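Local coordinates for protein probable aminotransferase (Pseudomonas aeruginosa, PDB 5YKR) that belongs to the class-III aminotransferases, a family of pyridoxal-phosphate proteins, and carries the cofactor covalently on a lysine, at residues E19-R22 with F23-H27; Y77-F80 with A81-D84; T136-A139 with T140-N143; G193-H196 with A197-T200. All blocks are in the same frame, centred on the assembly; numbering follows the deposited sequence.

Interaction 1. Residues E19-R22 with F23-H27; sequences ELRR and FDELH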
# COMPACT_ATOMS: atom_id res chain seq x y z
N GLU A 19 1.13 36.29 7.75
CA GLU A 19 0.26 35.34 7.04
C GLU A 19 -0.17 34.19 7.97
O GLU A 19 -1.27 33.65 7.85
CB GLU A 19 0.95 34.85 5.76
CG GLU A 19 1.07 35.94 4.69
CD GLU A 19 -0.26 36.47 4.24
OE1 GLU A 19 -1.17 35.68 4.00
OE2 GLU A 19 -0.41 37.71 4.11
N LEU A 20 0.68 33.83 8.92
CA LEU A 20 0.29 32.83 9.93
C LEU A 20 -0.86 33.36 10.80
O LEU A 20 -1.81 32.62 11.09
CB LEU A 20 1.48 32.38 10.78
CG LEU A 20 2.48 31.46 10.11
CD1 LEU A 20 3.77 31.40 10.94
CD2 LEU A 20 1.89 30.06 9.87
N ARG A 21 -0.79 34.64 11.18
CA ARG A 21 -1.90 35.25 11.91
C ARG A 21 -3.17 35.31 11.07
O ARG A 21 -4.25 34.92 11.55
CB ARG A 21 -1.52 36.63 12.44
CG ARG A 21 -2.56 37.27 13.30
CD ARG A 21 -1.96 38.45 14.09
NE ARG A 21 -1.24 39.43 13.26
CZ ARG A 21 -1.82 40.33 12.46
NH1 ARG A 21 -3.15 40.41 12.34
NH2 ARG A 21 -1.04 41.16 11.75
N ARG A 22 -3.03 35.72 9.80
CA ARG A 22 -4.15 35.74 8.84
C ARG A 22 -4.73 34.32 8.70
O ARG A 22 -5.93 34.16 8.64
CB ARG A 22 -3.67 36.25 7.48
CG ARG A 22 -4.72 36.48 6.41
CD ARG A 22 -4.14 36.92 5.03
NE ARG A 22 -3.47 38.19 5.09
CZ ARG A 22 -4.11 39.37 5.11
NH1 ARG A 22 -5.44 39.44 5.10
NH2 ARG A 22 -3.43 40.49 5.17
N PHE A 23 -3.87 33.31 8.68
CA PHE A 23 -4.34 31.94 8.52
C PHE A 23 -5.25 31.55 9.72
O PHE A 23 -6.32 30.93 9.55
CB PHE A 23 -3.17 30.97 8.39
CG PHE A 23 -3.59 29.55 8.36
CD1 PHE A 23 -3.84 28.86 9.54
CD2 PHE A 23 -3.83 28.93 7.14
CE1 PHE A 23 -4.28 27.55 9.50
CE2 PHE A 23 -4.29 27.62 7.10
CZ PHE A 23 -4.52 26.92 8.29
N ASP A 24 -4.81 31.90 10.92
CA ASP A 24 -5.59 31.62 12.13
C ASP A 24 -6.96 32.32 12.08
O ASP A 24 -8.00 31.72 12.41
CB ASP A 24 -4.85 32.09 13.38
CG ASP A 24 -3.52 31.38 13.62
OD1 ASP A 24 -3.34 30.26 13.12
OD2 ASP A 24 -2.66 31.96 14.38
N GLU A 25 -6.96 33.58 11.65
CA GLU A 25 -8.18 34.38 11.60
C GLU A 25 -9.17 33.84 10.57
O GLU A 25 -10.35 33.82 10.84
CB GLU A 25 -7.90 35.84 11.27
CG GLU A 25 -7.14 36.62 12.30
CD GLU A 25 -6.62 37.96 11.75
OE1 GLU A 25 -7.08 38.43 10.64
OE2 GLU A 25 -5.71 38.53 12.42
N LEU A 26 -8.67 33.40 9.43
CA LEU A 26 -9.52 32.93 8.33
C LEU A 26 -10.02 31.52 8.50
O LEU A 26 -11.04 31.17 7.90
CB LEU A 26 -8.73 32.98 7.01
CG LEU A 26 -8.50 34.37 6.39
CD1 LEU A 26 -7.53 34.25 5.22
CD2 LEU A 26 -9.80 35.01 5.92
N HIS A 27 -9.31 30.68 9.27
CA HIS A 27 -9.67 29.25 9.33
C HIS A 27 -9.92 28.74 10.76
O HIS A 27 -9.36 27.71 11.16
CB HIS A 27 -8.59 28.42 8.61
CG HIS A 27 -8.16 28.99 7.29
ND1 HIS A 27 -7.08 29.85 7.15
CD2 HIS A 27 -8.69 28.85 6.04
CE1 HIS A 27 -6.96 30.18 5.88
NE2 HIS A 27 -7.92 29.60 5.18
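F23 sits one helical turn after E19, and its N donates to E19 O at 2.8 Å in a bent bond. F23 CB settles against the same carbonyl at 3.3 Å. This is the packed side of the turn: the ring, with CG anti to the backbone N (chi1 174°), leads away from residues 19-22 and lodges against L415 and L418 of helix 407-418, which also receives E19 and L20. One face of the ring is met near its rim by ND1 of H27. That imidazole nitrogen donates to F23 O at 2.7 Å, in the carbonyl plane and on a lone pair, while the backbone N of H27 makes a weak bond to the same oxygen. Here helix 9-26 ends: H27 has left helical backbone angles and stands at the N-cap position of helix 28-37, so its side chain ties the junction back to the last turn. The two carboxylate oxygens of E19 have different partners. R22 NE hydrogen-bonds OE2 at 3.2 Å from above the carboxylate plane, as part of a salt bridge, whereas OE1 takes R420 and N419. On the solvent side the hold is slacker. R21 and E25 run side by side, pointing the same way, and NH1 of R21 meets OE2 of E25 at 3.2 Å on its syn side in a salt bridge; the N-H points poorly (136°) and the two planes are turned 43° apart. R22 lies likewise alongside L26, its CG touching CD1 of L26 at 3.8 Å.

Interaction 2. Residues Y77-F80 with A81-D84; sequences YVDF and ALGD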
# COMPACT_ATOMS: atom_id res chain seq x y z
N TYR A 77 -11.19 27.51 -2.76
CA TYR A 77 -9.88 27.49 -3.35
C TYR A 77 -9.93 26.94 -4.77
O TYR A 77 -10.78 26.09 -5.06
CB TYR A 77 -8.93 26.57 -2.54
CG TYR A 77 -8.89 26.86 -1.06
CD1 TYR A 77 -9.87 26.36 -0.22
CD2 TYR A 77 -7.91 27.68 -0.50
CE1 TYR A 77 -9.90 26.68 1.13
CE2 TYR A 77 -7.88 27.94 0.85
CZ TYR A 77 -8.88 27.45 1.68
OH TYR A 77 -8.83 27.78 3.02
N VAL A 78 -9.01 27.41 -5.60
CA VAL A 78 -8.61 26.69 -6.79
C VAL A 78 -7.40 25.82 -6.39
O VAL A 78 -6.48 26.25 -5.67
CB VAL A 78 -8.28 27.52 -8.04
CG1 VAL A 78 -7.40 28.63 -7.73
CG2 VAL A 78 -7.61 26.67 -9.10
N ASP A 79 -7.47 24.56 -6.80
CA ASP A 79 -6.53 23.53 -6.37
C ASP A 79 -5.58 23.17 -7.48
O ASP A 79 -5.96 22.51 -8.48
CB ASP A 79 -7.32 22.31 -5.88
CG ASP A 79 -6.46 21.31 -5.15
OD1 ASP A 79 -5.22 21.50 -5.09
OD2 ASP A 79 -7.01 20.28 -4.67
N PHE A 80 -4.31 23.59 -7.31
CA PHE A 80 -3.18 23.15 -8.13
C PHE A 80 -2.31 22.06 -7.47
O PHE A 80 -1.30 21.62 -8.03
CB PHE A 80 -2.29 24.37 -8.52
CG PHE A 80 -2.91 25.32 -9.51
CD1 PHE A 80 -2.94 25.02 -10.84
CD2 PHE A 80 -3.54 26.47 -9.09
CE1 PHE A 80 -3.51 25.87 -11.76
CE2 PHE A 80 -4.12 27.34 -10.02
CZ PHE A 80 -4.08 27.04 -11.33
N ALA A 81 -2.71 21.69 -6.25
CA ALA A 81 -2.05 20.61 -5.49
C ALA A 81 -2.58 19.23 -5.85
O ALA A 81 -1.82 18.26 -6.00
CB ALA A 81 -2.27 20.86 -4.00
N LEU A 82 -3.92 19.17 -5.98
CA LEU A 82 -4.62 17.97 -6.51
C LEU A 82 -4.17 16.70 -5.77
O LEU A 82 -3.75 15.70 -6.38
CB LEU A 82 -4.46 17.87 -8.01
CG LEU A 82 -5.10 19.03 -8.79
CD1 LEU A 82 -4.77 18.93 -10.28
CD2 LEU A 82 -6.61 19.06 -8.57
N GLY A 83 -4.24 16.76 -4.44
CA GLY A 83 -3.92 15.56 -3.64
C GLY A 83 -2.46 15.17 -3.75
O GLY A 83 -2.10 14.01 -3.64
N ASP A 84 -1.59 16.15 -3.90
CA ASP A 84 -0.17 15.91 -4.22
C ASP A 84 -0.03 14.98 -5.39
O ASP A 84 0.72 13.99 -5.34
CB ASP A 84 0.61 15.44 -2.98
CG ASP A 84 2.08 15.46 -3.19
OD1 ASP A 84 2.58 16.51 -3.75
OD2 ASP A 84 2.75 14.51 -2.75
O HOH W 1 -5.57 18.71 -2.93
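D79 reaches over the bend that follows its strand and holds the amides of A81 and L82 with one carboxylate oxygen. Before it, Y77 and V78 carry strand 76-79 into the turn, pairing through their backbones with V69 on one neighbour and with G421 and L423 around the other. With chi1 of D79 at -168°, its CG branch lies opposite N and beside the carbonyl carbon, next to the chain ahead. OD1 accepts from L82 N at 2.8 Å in a nearly straight bond (171°), although the donor stands 46° above the carboxylate plane. A81 N comes to the same OD1, also at 2.8 Å, almost in line with the C-O bond but with a bent N-H; both amides arrive from one face. The CB of A81 is pressed to 3.2 Å from OD1. OD2 is occupied separately: it accepts from H91 NE2 and from a water at 2.8 Å, and that water in turn accepts from G83 N. CD2 of L82 rests 3.5 Å from the carbonyl O of D79. F80 turns its ring away from residues 81-84, toward V422 and D441, leaving CB beside A81 N. The bond to A81 N, two residues on from D79, defines an Asx turn, to which the bond to L82 N, three on, is added; the turn ends strand 76-79 and starts the loop toward helix 94-104, whose first residues are buried.

Interaction 3. Residues T136-A139 with T140-N143; sequences TTSA and TDAN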
# COMPACT_ATOMS: atom_id res chain seq x y z
N THR A 136 -0.55 -3.12 -7.74
CA THR A 136 -0.23 -3.01 -6.31
C THR A 136 -1.17 -1.99 -5.63
O THR A 136 -1.99 -1.34 -6.31
CB THR A 136 1.22 -2.60 -6.09
OG1 THR A 136 1.36 -1.27 -6.58
CG2 THR A 136 2.21 -3.56 -6.73
N THR A 137 -0.98 -1.77 -4.33
CA THR A 137 -1.74 -0.70 -3.63
C THR A 137 -1.01 0.62 -3.54
O THR A 137 -1.55 1.55 -2.95
CB THR A 137 -2.22 -1.20 -2.25
OG1 THR A 137 -1.12 -1.61 -1.47
CG2 THR A 137 -3.17 -2.35 -2.39
N SER A 138 0.19 0.71 -4.10
CA SER A 138 0.94 2.01 -4.13
C SER A 138 2.13 1.93 -5.08
O SER A 138 2.66 0.87 -5.34
CB SER A 138 1.48 2.34 -2.75
OG SER A 138 2.51 1.43 -2.35
N ALA A 139 2.57 3.09 -5.55
CA ALA A 139 3.78 3.17 -6.33
C ALA A 139 4.98 2.64 -5.55
O ALA A 139 5.84 1.98 -6.10
CB ALA A 139 4.04 4.58 -6.81
N THR A 140 5.05 2.96 -4.25
CA THR A 140 6.12 2.38 -3.45
C THR A 140 6.19 0.87 -3.59
O THR A 140 7.29 0.31 -3.81
CB THR A 140 5.92 2.73 -1.96
OG1 THR A 140 6.09 4.13 -1.75
CG2 THR A 140 6.90 1.98 -1.10
N ASP A 141 5.04 0.22 -3.46
CA ASP A 141 5.05 -1.23 -3.50
C ASP A 141 5.42 -1.75 -4.89
O ASP A 141 6.11 -2.75 -5.01
CB ASP A 141 3.70 -1.79 -3.08
CG ASP A 141 3.48 -1.75 -1.61
OD1 ASP A 141 4.39 -1.34 -0.83
OD2 ASP A 141 2.38 -2.22 -1.20
N ALA A 142 4.96 -1.07 -5.95
CA ALA A 142 5.39 -1.44 -7.28
C ALA A 142 6.92 -1.41 -7.40
O ALA A 142 7.55 -2.36 -7.85
CB ALA A 142 4.73 -0.58 -8.35
N ASN A 143 7.51 -0.33 -6.90
CA ASN A 143 9.00 -0.25 -6.91
C ASN A 143 9.63 -1.35 -6.05
O ASN A 143 10.58 -2.00 -6.52
CB ASN A 143 9.44 1.15 -6.49
CG ASN A 143 9.21 2.20 -7.56
OD1 ASN A 143 9.30 1.91 -8.75
ND2 ASN A 143 8.92 3.42 -7.13
O HOH W 2 0.73 -3.69 -2.92
O HOH W 3 0.33 -0.03 0.16
O HOH W 4 3.55 1.16 0.20
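S138 and D141 meet at the start of helix 139-154, and the side chain of D141 can be followed outward. Its CB packs 3.5 Å from S138 OG and stands 4.0 Å from T136 CB. CG, placed beside the backbone N (chi1 -77°), lies 3.4 Å from the same serine oxygen. A water bridges OD1 and S138 OG, its protons shared among more acceptors than it can serve, and R144 holds OD1 in a salt bridge. OD2 turns toward T137, crossing its side chain obliquely, with OG1 at 3.6 Å; a second water, donating to OD2, accepts from T137 N at 2.9 Å and bridges the two residues. S138 is the N-cap: its OG, set between N and the carbonyl carbon (chi1 68°), takes D141 N at 3.0 Å. The carbonyl of S138 has two donors, A142 N in its plane and T136 OG1 from well above it, at 2.8 Å. In the first turn T140 OG1 bonds S169 N and the phosphate oxygen OP3 of the pyridoxal-phosphate lysine at position 286, so this helix N-terminus faces the cofactor phosphate. N143 N follows with a straight bond (170°) to A139 O, while H167 and D259 hold its ND2.

Interaction 4. Residues G193-H196 with A197-T200; sequences GVRH and ATTT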
# COMPACT_ATOMS: atom_id res chain seq x y z
N GLY A 193 17.87 -0.27 10.05
CA GLY A 193 18.51 -1.58 10.04
C GLY A 193 19.17 -1.99 8.71
O GLY A 193 19.76 -3.09 8.65
N VAL A 194 19.11 -1.14 7.68
CA VAL A 194 19.71 -1.41 6.35
C VAL A 194 21.15 -0.86 6.43
O VAL A 194 21.36 0.23 6.94
CB VAL A 194 18.96 -0.64 5.22
CG1 VAL A 194 19.62 -0.86 3.85
CG2 VAL A 194 17.46 -0.98 5.18
N ARG A 195 22.14 -1.62 5.93
CA ARG A 195 23.46 -1.08 5.61
C ARG A 195 23.44 -0.83 4.09
O ARG A 195 23.57 -1.77 3.30
CB ARG A 195 24.58 -2.06 5.99
CG ARG A 195 25.26 -1.73 7.32
CD ARG A 195 26.67 -2.38 7.47
NE ARG A 195 27.59 -2.19 6.33
CZ ARG A 195 28.11 -3.16 5.56
NH1 ARG A 195 27.85 -4.45 5.79
NH2 ARG A 195 28.93 -2.83 4.56
N HIS A 196 23.31 0.44 3.70
CA HIS A 196 23.03 0.71 2.29
C HIS A 196 24.21 0.36 1.37
O HIS A 196 24.00 0.11 0.18
CB HIS A 196 22.65 2.15 2.05
CG HIS A 196 21.33 2.53 2.60
ND1 HIS A 196 20.13 2.44 1.89
CD2 HIS A 196 21.01 3.07 3.80
CE1 HIS A 196 19.15 2.86 2.69
NE2 HIS A 196 19.66 3.24 3.84
N ALA A 197 25.43 0.28 1.89
CA ALA A 197 26.52 -0.19 1.04
C ALA A 197 26.27 -1.61 0.48
O ALA A 197 26.85 -1.98 -0.55
CB ALA A 197 27.83 -0.16 1.82
N THR A 198 25.44 -2.40 1.14
CA THR A 198 25.14 -3.74 0.68
C THR A 198 23.98 -3.82 -0.31
O THR A 198 23.83 -4.81 -1.00
CB THR A 198 24.85 -4.71 1.85
OG1 THR A 198 23.55 -4.47 2.38
CG2 THR A 198 25.92 -4.57 2.97
N THR A 199 23.15 -2.76 -0.38
CA THR A 199 21.95 -2.76 -1.22
C THR A 199 21.96 -1.79 -2.39
O THR A 199 21.16 -1.97 -3.32
CB THR A 199 20.70 -2.41 -0.39
OG1 THR A 199 20.85 -1.14 0.22
CG2 THR A 199 20.51 -3.42 0.74
N THR A 200 22.80 -0.77 -2.34
CA THR A 200 22.62 0.40 -3.17
C THR A 200 23.94 0.95 -3.70
O THR A 200 24.94 0.98 -2.96
CB THR A 200 21.90 1.51 -2.36
OG1 THR A 200 20.78 0.95 -1.66
CG2 THR A 200 21.52 2.71 -3.18
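H196 O is gripped by two backbone amides, T200 N at 2.9 Å and T199 N at 3.0 Å. T200 N comes nearly end-on to the carbonyl, though its N-H is bent (133°); T199 N sits well above the carbonyl plane. One residue earlier, R195 O accepts from T198 N at 2.9 Å, and T198 OG1 lies equally close to that oxygen. The methyl CG2 of T198, opposite the carbonyl carbon, lies over one face of the R195 guanidinium near its rim, 3.4 Å from NH1, with the two side chains crossing at about a right angle. The imidazole of H196 lies alongside T200, pointing the same way, with T200 OG1 at the ring edge 3.9 Å from ND1. That nitrogen is buried without a polar partner, while T200 OG1 is satisfied by E172 O. The CG1 methyl of V194 covers one ring face over its centre and also touches T199 OG1 at 3.8 Å. V175 and M183 pack against H196, and G193 of the second subunit against T198 and T199. Overlapping type I beta turns (195-198 and 196-199) plus the i+4 bond from T200 N lead into strand 200-203, outermost in this chain's seven-stranded sheet.

In the fold
The four contacts follow one another along the chain without nesting. Interactions 1 and 2 meet directly: H27 NE2 comes within 3.0 Å of Y77 OH, joining the end of helix 9-26 to strand 76-79 of the small sheet, with centres 19 Å apart. The nearest atoms of interactions 2 and 3 are about 10 Å apart. Interaction 3 touches the cofactor, through the phosphate of the modified lysine at position 286. The nearest atoms of interactions 3 and 4 are about 11 Å apart. Interaction 4 lies on the opposite side of the chain's centre from interaction 2. Interactions 2, 3 and 4 all reach the second subunit, as does L20 of interaction 1.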